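Local coordinates for protein cycloalternan-forming enzyme (Listeria monocytogenes serovar 1/2a, PDB 5F7U) that is a large multidomain member of glycosyl hydrolase family 31, built around a TIM barrel whose pocket holds alpha-D-glucopyranose units, at residues A[371-376]-A[668-673]; A[630-635]-A[643-648]; A[634-639]-A[662-667]. The protein carries 1 engineered substitution. All coordinates share one frame; numbering follows the deposited sequence.

All three contacts belong to the TIM barrel and sit where strands 367-369, 628-631 and 657-660, its first, seventh and eighth, give way to loops. Contact 1 ties the first loop to the far end of the eighth, contact 3 ties the seventh to the start of the eighth, and contact 2 packs the seventh against helix 642-653. Centres of contacts 1 and 3 lie about 8 Å apart, those of 2 and 3 about 12 Å. R673 joins the group: its NE lies 2.9 Å from G634 O and its backbone O 2.7 Å from Y645 OH, both probable hydrogen bonds. N372, F635 and E663 bring each contact to the pocket that holds glucose, while E373 and D375 bind magnesium.

Contact 1: residues A[371-376]-A[668-673]; sequences ANEWDR and SPSEER. With MG (magnesium ion), chain J; GLC (alpha-D-glucopyranose), chain F.
Two loops on the same rim of the TIM barrel, one after strand 367-369 and one after strand 657-660, meet where the carboxylate of E373 is gripped by the backbone and hydroxyl of 670-671. E373 starts from the tight site between its own backbone N and carbonyl carbon (chi1 69°) and then runs extended, which carries both oxygens across the gap. OE1 offers its syn lone pair to the amide of E671, with N to OE1 at 2.9 Å, and OE2 takes the hydroxyl of S670, OG to OE2 at 2.6 Å, from above the carboxylate plane. Serine suits this place because the same OG also accepts from E672 N at 3.2 Å, an ST turn that fixes the loop for its glutamate partner. Beside it, W374 NE1 donates almost straight (169°) to E672 OE2 over 2.9 Å. The acceptor lies in the indole plane, but the N-H comes down onto the carboxylate, whose plane stands 83° from the ring; S674 holds the other oxygen, OE1. The two acids approach to 4.4 Å between E373 OE2 and E672 OE2, and a water donating to both probably eases their repulsion. A371 CB sits over the indole face and also touches E672 CG. The type I turn A371-W374 and the residue after it serve two sites: N372 ND2 donates to glucose O5 at 3.1 Å, while E373 O and D375 OD1 bind magnesium together with D379 and three waters. The outcome is a six-coordinate magnesium site beside the ligand pocket, on loops at the C-terminal ends of TIM-barrel strands.

Contact 2: residues A[630-635]-A[643-648]; sequences WDMAGF and ELYKRA. With GLC (alpha-D-glucopyranose), chain B.
The methyl of A648 is the bump that helix 642-653 presses into a hollow formed by W630 and A633 as strand 628-631 ends. The outer corner of the indole closes one side, with W630 CH2 3.5 Å from A648 CB, and the backbone of the turn closes another, with A633 N 3.4 Å from the same methyl. The small methyl of alanine suits so close an approach. A633 returns the gesture: its CB rests among L644, Y645 and A648 on the helix surface, 3.8 Å from A648 CB, while L644 CD2 reaches the A633 carbonyl. That alanine stands at the third position of a type II turn from D631 to G634, and its methyl points toward the helix. M632 supplies the third protrusion. Its chain bends at the thioether (chi3 -83°) and lays CE over one face of the Y645 ring, 3.9 Å from the centroid and displaced toward the CE1-CZ side, a CH-pi contact. Flexible methionine can follow the flat phenol in this way, and its own CA covers a face of the W630 indole. Together these pieces pack the strand end and the turn after it against the helix of one beta-alpha-beta unit of the barrel. The turn leads on to F635, whose CE2 lies 3.7 Å from C3 of a glucose. Carbon-to-carbon contacts dominate the interface, and Y645 OH finds its partner elsewhere, at R673 O; the junction probably rests on fit of shape and exclusion of water more than on polar bonds.

Contact 3: residues A[634-639]-A[662-667]; sequences GFTGDY and SEKSDP. With GLC (alpha-D-glucopyranose), chain C; GLC (alpha-D-glucopyranose), chain B.
E663 leaves its backbone with CG opposite N (chi1 -177°) and stays extended, a course that lays CB over the F635 ring, toward its rim, and carries the carboxylate to T636, whose OG1 stands opposite its own backbone N (chi1 -163°). E663 CB lies 3.6 Å from the centroid of F635 and only 20° off the ring normal, a CH-pi contact between a flat aromatic and the apolar part of an acid. Beyond the ring, T636 OG1 donates to E663 OE1 at a very short 2.5 Å, and the exact length is doubtful. K664 NZ bonds the same oxygen at 2.8 Å as a salt bridge, coming from the anti side and somewhat out of the carboxylate plane. The loops after the seventh and eighth strands of the TIM barrel are thus joined at the sugar pocket, where E663 OE2 accepts from O6 of the chain C glucose at 3.0 Å and from Y275 OH. That O6 sits at the edge of the phenyl ring, near its plane, 3.5 Å from F635 CZ, and the phenyl also meets the ring of H661. The backbones join as well: E663 N donates to F635 O over 2.8 Å, and the CA-H of S662 approaches the same carbonyl. A water donating to F635 O accepts from K664 N, linking the two loops again. A second water accepts from G637 N and, weakly, from K664 NZ.

Contact 1: residues A[371-376]-A[668-673]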
loop_
_atom_site.group_PDB
_atom_site.type_symbol
_atom_site.label_atom_id
_atom_site.label_comp_id
_atom_site.label_asym_id
_atom_site.label_seq_id
_atom_site.Cartn_x
_atom_site.Cartn_y
_atom_site.Cartn_z
ATOM N N ALA A 371 5.049 15.870 -14.738
ATOM C CA ALA A 371 6.154 15.620 -15.687
ATOM C C ALA A 371 7.309 16.498 -15.290
ATOM O O ALA A 371 7.156 17.726 -15.187
ATOM C CB ALA A 371 5.745 15.913 -17.135
ATOM N N ASN A 372 8.478 15.889 -15.088
ATOM C CA ASN A 372 9.633 16.686 -14.703
ATOM C C ASN A 372 9.961 17.760 -15.742
ATOM O O ASN A 372 10.484 18.821 -15.384
ATOM C CB ASN A 372 10.857 15.806 -14.435
ATOM C CG ASN A 372 11.988 16.579 -13.798
ATOM O OD1 ASN A 372 12.949 16.973 -14.487
ATOM N ND2 ASN A 372 11.876 16.836 -12.493
ATOM N N GLU A 373 9.654 17.492 -17.014
ATOM C CA GLU A 373 9.943 18.451 -18.095
ATOM C C GLU A 373 9.146 19.772 -18.075
ATOM O O GLU A 373 9.513 20.723 -18.783
ATOM C CB GLU A 373 9.829 17.784 -19.469
ATOM C CG GLU A 373 8.413 17.401 -19.882
ATOM C CD GLU A 373 8.406 16.494 -21.104
ATOM O OE1 GLU A 373 8.825 15.313 -20.999
ATOM O OE2 GLU A 373 7.960 16.971 -22.184
ATOM N N TRP A 374 8.057 19.809 -17.304
ATOM C CA TRP A 374 7.267 21.033 -17.166
ATOM C C TRP A 374 8.054 22.018 -16.312
ATOM O O TRP A 374 8.233 21.812 -15.099
ATOM C CB TRP A 374 5.913 20.724 -16.530
ATOM C CG TRP A 374 5.045 19.835 -17.371
ATOM C CD1 TRP A 374 5.177 19.559 -18.720
ATOM C CD2 TRP A 374 3.895 19.119 -16.925
ATOM N NE1 TRP A 374 4.172 18.694 -19.121
ATOM C CE2 TRP A 374 3.366 18.428 -18.048
ATOM C CE3 TRP A 374 3.255 18.987 -15.677
ATOM C CZ2 TRP A 374 2.243 17.591 -17.954
ATOM C CZ3 TRP A 374 2.113 18.163 -15.596
ATOM C CH2 TRP A 374 1.632 17.487 -16.723
ATOM N N ASP A 375 8.568 23.064 -16.954
ATOM C CA ASP A 375 9.505 23.955 -16.272
ATOM C C ASP A 375 9.259 25.425 -16.538
ATOM O O ASP A 375 10.132 26.256 -16.267
ATOM C CB ASP A 375 10.965 23.597 -16.636
ATOM C CG ASP A 375 11.330 23.979 -18.078
ATOM O OD1 ASP A 375 10.466 23.889 -18.987
ATOM O OD2 ASP A 375 12.509 24.345 -18.304
ATOM N N ARG A 376 8.089 25.745 -17.079
ATOM C CA ARG A 376 7.745 27.135 -17.379
ATOM C C ARG A 376 6.241 27.277 -17.484
ATOM O O ARG A 376 5.525 26.289 -17.637
ATOM C CB ARG A 376 8.436 27.606 -18.673
ATOM C CG ARG A 376 8.099 26.777 -19.915
ATOM C CD ARG A 376 9.155 27.012 -21.001
ATOM N NE ARG A 376 10.357 26.215 -20.734
ATOM C CZ ARG A 376 11.581 26.485 -21.187
ATOM N NH1 ARG A 376 11.823 27.567 -21.926
ATOM N NH2 ARG A 376 12.588 25.677 -20.875
ATOM N N SER A 668 13.526 15.540 -26.066
ATOM C CA SER A 668 12.918 15.762 -27.358
ATOM C C SER A 668 12.963 14.400 -28.065
ATOM O O SER A 668 14.061 13.880 -28.306
ATOM C CB SER A 668 13.697 16.851 -28.120
ATOM O OG SER A 668 12.971 17.284 -29.249
ATOM N N PRO A 669 11.813 13.775 -28.350
ATOM C CA PRO A 669 10.465 14.288 -28.064
ATOM C C PRO A 669 10.059 14.187 -26.592
ATOM O O PRO A 669 10.786 13.600 -25.774
ATOM C CB PRO A 669 9.568 13.370 -28.904
ATOM C CG PRO A 669 10.327 12.085 -28.968
ATOM C CD PRO A 669 11.775 12.474 -29.052
ATOM N N SER A 670 8.894 14.749 -26.277
ATOM C CA SER A 670 8.378 14.741 -24.910
ATOM C C SER A 670 8.335 13.339 -24.317
ATOM O O SER A 670 7.942 12.383 -24.996
ATOM C CB SER A 670 6.961 15.301 -24.878
ATOM O OG SER A 670 6.466 15.316 -23.541
ATOM N N GLU A 671 8.671 13.253 -23.035
ATOM C CA GLU A 671 8.555 12.005 -22.289
ATOM C C GLU A 671 7.308 11.927 -21.414
ATOM O O GLU A 671 7.167 10.963 -20.656
ATOM C CB GLU A 671 9.812 11.789 -21.424
ATOM C CG GLU A 671 11.074 11.446 -22.222
ATOM C CD GLU A 671 11.036 10.090 -22.919
ATOM O OE1 GLU A 671 10.251 9.198 -22.556
ATOM O OE2 GLU A 671 11.817 9.899 -23.856
ATOM N N GLU A 672 6.387 12.895 -21.522
ATOM C CA GLU A 672 5.163 12.843 -20.694
ATOM C C GLU A 672 4.467 11.486 -20.809
ATOM O O GLU A 672 4.233 10.985 -21.928
ATOM C CB GLU A 672 4.117 13.855 -21.146
ATOM C CG GLU A 672 4.441 15.312 -20.955
ATOM C CD GLU A 672 3.302 16.188 -21.456
ATOM O OE1 GLU A 672 2.148 15.707 -21.698
ATOM O OE2 GLU A 672 3.583 17.380 -21.668
ATOM N N ARG A 673 4.087 10.926 -19.662
ATOM C CA ARG A 673 3.227 9.746 -19.645
ATOM C C ARG A 673 1.739 10.146 -19.624
ATOM O O ARG A 673 0.886 9.418 -19.120
ATOM C CB ARG A 673 3.587 8.839 -18.465
ATOM C CG ARG A 673 4.606 7.743 -18.811
ATOM C CD ARG A 673 5.989 8.302 -19.072
ATOM N NE ARG A 673 7.004 7.243 -19.079
ATOM C CZ ARG A 673 8.186 7.343 -19.683
ATOM N NH1 ARG A 673 8.516 8.451 -20.364
ATOM N NH2 ARG A 673 9.051 6.322 -19.623
HETATM MG MG MG J . 9.863 22.255 -20.320
HETATM C C1 GLC F . 14.975 16.011 -10.637
HETATM C C2 GLC F . 16.502 16.156 -10.588
HETATM C C3 GLC F . 16.933 17.156 -9.508
HETATM C C4 GLC F . 16.189 18.484 -9.652
HETATM C C5 GLC F . 14.681 18.194 -9.617
HETATM C C6 GLC F . 13.794 19.432 -9.673
HETATM O O2 GLC F . 17.103 14.894 -10.291
HETATM O O3 GLC F . 18.347 17.378 -9.575
HETATM O O4 GLC F . 16.573 19.356 -8.582
HETATM O O5 GLC F . 14.341 17.303 -10.699
HETATM O O6 GLC F . 13.891 20.012 -10.978
HETATM O O HOH W 1 5.885 18.789 -22.320
HETATM O O HOH W 2 8.740 20.867 -21.811
HETATM O O HOH W 3 10.018 23.601 -22.039
HETATM O O HOH W 4 12.024 21.407 -20.196
#

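Contact 2: residues A[630-635]-A[643-648]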
loop_
_atom_site.group_PDB
_atom_site.type_symbol
_atom_site.label_atom_id
_atom_site.label_comp_id
_atom_site.label_asym_id
_atom_site.label_seq_id
_atom_site.Cartn_x
_atom_site.Cartn_y
_atom_site.Cartn_z
ATOM N N TRP A 630 1.590 5.036 -7.728
ATOM C CA TRP A 630 2.777 4.691 -8.511
ATOM C C TRP A 630 2.777 5.558 -9.757
ATOM O O TRP A 630 1.736 6.124 -10.114
ATOM C CB TRP A 630 2.800 3.188 -8.853
ATOM C CG TRP A 630 1.695 2.725 -9.796
ATOM C CD1 TRP A 630 0.330 2.845 -9.601
ATOM C CD2 TRP A 630 1.863 2.053 -11.045
ATOM N NE1 TRP A 630 -0.352 2.307 -10.677
ATOM C CE2 TRP A 630 0.557 1.800 -11.570
ATOM C CE3 TRP A 630 2.981 1.623 -11.773
ATOM C CZ2 TRP A 630 0.347 1.155 -12.813
ATOM C CZ3 TRP A 630 2.775 0.954 -13.012
ATOM C CH2 TRP A 630 1.465 0.742 -13.512
ATOM N N ASP A 631 3.941 5.689 -10.401
ATOM C CA ASP A 631 4.017 6.355 -11.700
ATOM C C ASP A 631 3.472 5.376 -12.745
ATOM O O ASP A 631 4.176 4.445 -13.115
ATOM C CB ASP A 631 5.485 6.712 -12.052
ATOM C CG ASP A 631 6.178 7.587 -10.992
ATOM O OD1 ASP A 631 5.518 8.322 -10.249
ATOM O OD2 ASP A 631 7.426 7.546 -10.922
ATOM N N MET A 632 2.223 5.553 -13.182
ATOM C CA MET A 632 1.594 4.554 -14.057
ATOM C C MET A 632 2.425 4.364 -15.329
ATOM O O MET A 632 2.847 5.341 -15.958
ATOM C CB MET A 632 0.122 4.893 -14.360
ATOM C CG MET A 632 -0.126 6.271 -14.945
ATOM S SD MET A 632 -1.698 6.298 -15.839
ATOM C CE MET A 632 -1.115 5.621 -17.380
ATOM N N ALA A 633 2.703 3.099 -15.650
ATOM C CA ALA A 633 3.522 2.716 -16.814
ATOM C C ALA A 633 5.000 3.079 -16.726
ATOM O O ALA A 633 5.692 2.960 -17.722
ATOM C CB ALA A 633 2.904 3.212 -18.132
ATOM N N GLY A 634 5.470 3.494 -15.542
ATOM C CA GLY A 634 6.906 3.795 -15.295
ATOM C C GLY A 634 7.253 5.210 -15.718
ATOM O O GLY A 634 6.652 5.742 -16.654
ATOM N N PHE A 635 8.222 5.833 -15.043
ATOM C CA PHE A 635 8.510 7.248 -15.337
ATOM C C PHE A 635 9.755 7.445 -16.208
ATOM O O PHE A 635 10.026 8.552 -16.676
ATOM C CB PHE A 635 8.526 8.109 -14.062
ATOM C CG PHE A 635 9.881 8.239 -13.372
ATOM C CD1 PHE A 635 10.762 7.146 -13.205
ATOM C CD2 PHE A 635 10.249 9.473 -12.822
ATOM C CE1 PHE A 635 11.998 7.324 -12.557
ATOM C CE2 PHE A 635 11.470 9.640 -12.148
ATOM C CZ PHE A 635 12.344 8.566 -12.026
ATOM N N GLU A 643 0.554 -1.193 -25.370
ATOM C CA GLU A 643 0.047 -2.292 -24.542
ATOM C C GLU A 643 0.319 -2.030 -23.064
ATOM O O GLU A 643 -0.592 -2.085 -22.238
ATOM C CB GLU A 643 0.707 -3.614 -24.960
ATOM C CG GLU A 643 0.168 -4.811 -24.174
ATOM C CD GLU A 643 0.999 -6.067 -24.349
ATOM O OE1 GLU A 643 0.582 -7.117 -23.821
ATOM O OE2 GLU A 643 2.058 -6.014 -25.021
ATOM N N LEU A 644 1.575 -1.742 -22.717
ATOM C CA LEU A 644 1.888 -1.450 -21.308
ATOM C C LEU A 644 1.097 -0.238 -20.820
ATOM O O LEU A 644 0.561 -0.258 -19.705
ATOM C CB LEU A 644 3.393 -1.220 -21.083
ATOM C CG LEU A 644 3.788 -0.812 -19.645
ATOM C CD1 LEU A 644 3.395 -1.845 -18.571
ATOM C CD2 LEU A 644 5.280 -0.571 -19.561
ATOM N N TYR A 645 1.049 0.811 -21.640
ATOM C CA TYR A 645 0.366 2.027 -21.231
ATOM C C TYR A 645 -1.110 1.717 -20.897
ATOM O O TYR A 645 -1.620 2.182 -19.878
ATOM C CB TYR A 645 0.495 3.123 -22.287
ATOM C CG TYR A 645 0.036 4.466 -21.756
ATOM C CD1 TYR A 645 0.915 5.280 -21.035
ATOM C CD2 TYR A 645 -1.290 4.903 -21.944
ATOM C CE1 TYR A 645 0.504 6.495 -20.532
ATOM C CE2 TYR A 645 -1.709 6.122 -21.431
ATOM C CZ TYR A 645 -0.807 6.905 -20.723
ATOM O OH TYR A 645 -1.200 8.122 -20.214
ATOM N N LYS A 646 -1.763 0.924 -21.748
ATOM C CA LYS A 646 -3.182 0.582 -21.572
ATOM C C LYS A 646 -3.406 -0.302 -20.343
ATOM O O LYS A 646 -4.358 -0.086 -19.570
ATOM C CB LYS A 646 -3.737 -0.100 -22.840
ATOM C CG LYS A 646 -3.977 0.862 -23.988
ATOM C CD LYS A 646 -4.607 0.101 -25.143
ATOM C CE LYS A 646 -5.091 1.029 -26.256
ATOM N NZ LYS A 646 -5.751 0.165 -27.282
ATOM N N ARG A 647 -2.517 -1.278 -20.141
ATOM C CA ARG A 647 -2.615 -2.181 -18.979
ATOM C C ARG A 647 -2.415 -1.435 -17.674
ATOM O O ARG A 647 -3.154 -1.659 -16.707
ATOM C CB ARG A 647 -1.620 -3.348 -19.090
ATOM C CG ARG A 647 -1.870 -4.303 -20.251
ATOM C CD ARG A 647 -3.268 -4.917 -20.176
ATOM N NE ARG A 647 -3.439 -6.096 -21.021
ATOM C CZ ARG A 647 -4.611 -6.662 -21.273
ATOM N NH1 ARG A 647 -5.721 -6.186 -20.697
ATOM N NH2 ARG A 647 -4.662 -7.721 -22.062
ATOM N N ALA A 648 -1.428 -0.540 -17.664
ATOM C CA ALA A 648 -1.101 0.271 -16.505
ATOM C C ALA A 648 -2.227 1.265 -16.200
ATOM O O ALA A 648 -2.591 1.429 -15.036
ATOM C CB ALA A 648 0.206 1.003 -16.739
HETATM C C1 GLC B . 13.385 11.842 -7.597
HETATM C C2 GLC B . 11.913 11.376 -7.648
HETATM C C3 GLC B . 11.266 11.571 -9.033
HETATM C C4 GLC B . 11.458 13.018 -9.515
HETATM C C5 GLC B . 12.898 13.500 -9.290
HETATM C C6 GLC B . 13.101 14.975 -9.599
HETATM O O2 GLC B . 11.790 10.052 -7.120
HETATM O O3 GLC B . 9.857 11.279 -9.001
HETATM O O4 GLC B . 11.132 13.120 -10.913
HETATM O O5 GLC B . 13.400 13.237 -7.963
HETATM O O6 GLC B . 14.521 15.206 -9.521
#

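Contact 3: residues A[634-639]-A[662-667]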
loop_
_atom_site.group_PDB
_atom_site.type_symbol
_atom_site.label_atom_id
_atom_site.label_comp_id
_atom_site.label_asym_id
_atom_site.label_seq_id
_atom_site.Cartn_x
_atom_site.Cartn_y
_atom_site.Cartn_z
ATOM N N GLY A 634 5.470 3.494 -15.542
ATOM C CA GLY A 634 6.906 3.795 -15.295
ATOM C C GLY A 634 7.253 5.210 -15.718
ATOM O O GLY A 634 6.652 5.742 -16.654
ATOM N N PHE A 635 8.222 5.833 -15.043
ATOM C CA PHE A 635 8.510 7.248 -15.337
ATOM C C PHE A 635 9.755 7.445 -16.208
ATOM O O PHE A 635 10.026 8.552 -16.676
ATOM C CB PHE A 635 8.526 8.109 -14.062
ATOM C CG PHE A 635 9.881 8.239 -13.372
ATOM C CD1 PHE A 635 10.762 7.146 -13.205
ATOM C CD2 PHE A 635 10.249 9.473 -12.822
ATOM C CE1 PHE A 635 11.998 7.324 -12.557
ATOM C CE2 PHE A 635 11.470 9.640 -12.148
ATOM C CZ PHE A 635 12.344 8.566 -12.026
ATOM N N THR A 636 10.499 6.365 -16.423
ATOM C CA THR A 636 11.757 6.443 -17.177
ATOM C C THR A 636 12.014 5.153 -17.957
ATOM O O THR A 636 11.243 4.214 -17.867
ATOM C CB THR A 636 12.948 6.791 -16.244
ATOM O OG1 THR A 636 14.057 7.240 -17.047
ATOM C CG2 THR A 636 13.351 5.625 -15.352
ATOM N N GLY A 637 13.105 5.141 -18.724
ATOM C CA GLY A 637 13.401 4.056 -19.635
ATOM C C GLY A 637 12.782 4.390 -20.965
ATOM O O GLY A 637 12.202 5.477 -21.137
ATOM N N ASP A 638 12.861 3.453 -21.896
ATOM C CA ASP A 638 12.234 3.636 -23.203
ATOM C C ASP A 638 10.730 3.828 -23.002
ATOM O O ASP A 638 10.137 3.268 -22.056
ATOM C CB ASP A 638 12.524 2.442 -24.113
ATOM C CG ASP A 638 13.997 2.373 -24.553
ATOM O OD1 ASP A 638 14.694 3.415 -24.590
ATOM O OD2 ASP A 638 14.442 1.259 -24.890
ATOM N N TYR A 639 10.129 4.641 -23.869
ATOM C CA TYR A 639 8.734 5.034 -23.695
ATOM C C TYR A 639 7.868 3.775 -23.677
ATOM O O TYR A 639 8.125 2.838 -24.453
ATOM C CB TYR A 639 8.296 5.990 -24.821
ATOM C CG TYR A 639 7.051 6.725 -24.419
ATOM C CD1 TYR A 639 7.136 7.874 -23.625
ATOM C CD2 TYR A 639 5.792 6.232 -24.751
ATOM C CE1 TYR A 639 5.993 8.525 -23.193
ATOM C CE2 TYR A 639 4.632 6.886 -24.327
ATOM C CZ TYR A 639 4.746 8.030 -23.555
ATOM O OH TYR A 639 3.607 8.671 -23.117
ATOM N N SER A 662 6.904 11.578 -15.324
ATOM C CA SER A 662 8.046 11.272 -16.167
ATOM C C SER A 662 9.313 11.911 -15.624
ATOM O O SER A 662 9.281 13.012 -15.080
ATOM C CB SER A 662 7.807 11.690 -17.628
ATOM O OG SER A 662 7.436 13.063 -17.697
ATOM N N GLU A 663 10.429 11.224 -15.837
ATOM C CA GLU A 663 11.721 11.627 -15.287
ATOM C C GLU A 663 12.453 12.773 -16.009
ATOM O O GLU A 663 13.041 13.659 -15.366
ATOM C CB GLU A 663 12.634 10.405 -15.296
ATOM C CG GLU A 663 13.995 10.690 -14.686
ATOM C CD GLU A 663 14.950 9.533 -14.819
ATOM O OE1 GLU A 663 15.248 9.102 -15.967
ATOM O OE2 GLU A 663 15.404 9.069 -13.757
ATOM N N LYS A 664 12.487 12.731 -17.339
ATOM C CA LYS A 664 13.461 13.557 -18.084
ATOM C C LYS A 664 13.153 15.048 -18.010
ATOM O O LYS A 664 11.991 15.461 -18.044
ATOM C CB LYS A 664 13.598 13.088 -19.538
ATOM C CG LYS A 664 14.121 11.652 -19.717
ATOM C CD LYS A 664 15.510 11.460 -19.121
ATOM C CE LYS A 664 16.090 10.106 -19.508
ATOM N NZ LYS A 664 16.666 9.391 -18.330
ATOM N N SER A 665 14.203 15.852 -17.886
ATOM C CA SER A 665 14.021 17.283 -17.608
ATOM C C SER A 665 13.816 18.142 -18.852
ATOM O O SER A 665 13.154 19.173 -18.771
ATOM C CB SER A 665 15.187 17.824 -16.779
ATOM O OG SER A 665 16.403 17.702 -17.520
ATOM N N ASP A 666 14.407 17.752 -19.992
ATOM C CA ASP A 666 14.258 18.537 -21.232
ATOM C C ASP A 666 14.390 17.630 -22.462
ATOM O O ASP A 666 15.290 17.817 -23.289
ATOM C CB ASP A 666 15.279 19.687 -21.257
ATOM C CG ASP A 666 15.051 20.670 -22.399
ATOM O OD1 ASP A 666 13.906 20.814 -22.910
ATOM O OD2 ASP A 666 16.043 21.319 -22.780
ATOM N N PRO A 667 13.509 16.628 -22.577
ATOM C CA PRO A 667 13.674 15.657 -23.648
ATOM C C PRO A 667 13.073 16.138 -24.966
ATOM O O PRO A 667 12.207 17.022 -24.969
ATOM C CB PRO A 667 12.882 14.454 -23.128
ATOM C CG PRO A 667 11.758 15.073 -22.374
ATOM C CD PRO A 667 12.364 16.283 -21.700
HETATM C C1 GLC C . 18.398 10.109 -8.757
HETATM C C2 GLC C . 17.851 10.387 -7.351
HETATM C C3 GLC C . 16.325 10.231 -7.297
HETATM C C4 GLC C . 15.644 11.164 -8.307
HETATM C C5 GLC C . 16.250 10.859 -9.697
HETATM C C6 GLC C . 15.745 11.778 -10.799
HETATM O O1 GLC C . 18.310 8.709 -9.056
HETATM O O2 GLC C . 18.456 9.482 -6.428
HETATM O O3 GLC C . 15.873 10.471 -5.966
HETATM O O4 GLC C . 14.215 10.940 -8.368
HETATM O O5 GLC C . 17.695 10.877 -9.752
HETATM O O6 GLC C . 14.851 10.961 -11.549
HETATM C C1 GLC B . 13.385 11.842 -7.597
HETATM C C2 GLC B . 11.913 11.376 -7.648
HETATM C C3 GLC B . 11.266 11.571 -9.033
HETATM C C4 GLC B . 11.458 13.018 -9.515
HETATM C C5 GLC B . 12.898 13.500 -9.290
HETATM C C6 GLC B . 13.101 14.975 -9.599
HETATM O O2 GLC B . 11.790 10.052 -7.120
HETATM O O3 GLC B . 9.857 11.279 -9.001
HETATM O O4 GLC B . 11.132 13.120 -10.913
HETATM O O5 GLC B . 13.400 13.237 -7.963
HETATM O O6 GLC B . 14.521 15.206 -9.521
HETATM O O HOH W 5 11.259 10.122 -18.751
HETATM O O HOH W 6 15.726 6.609 -19.778
#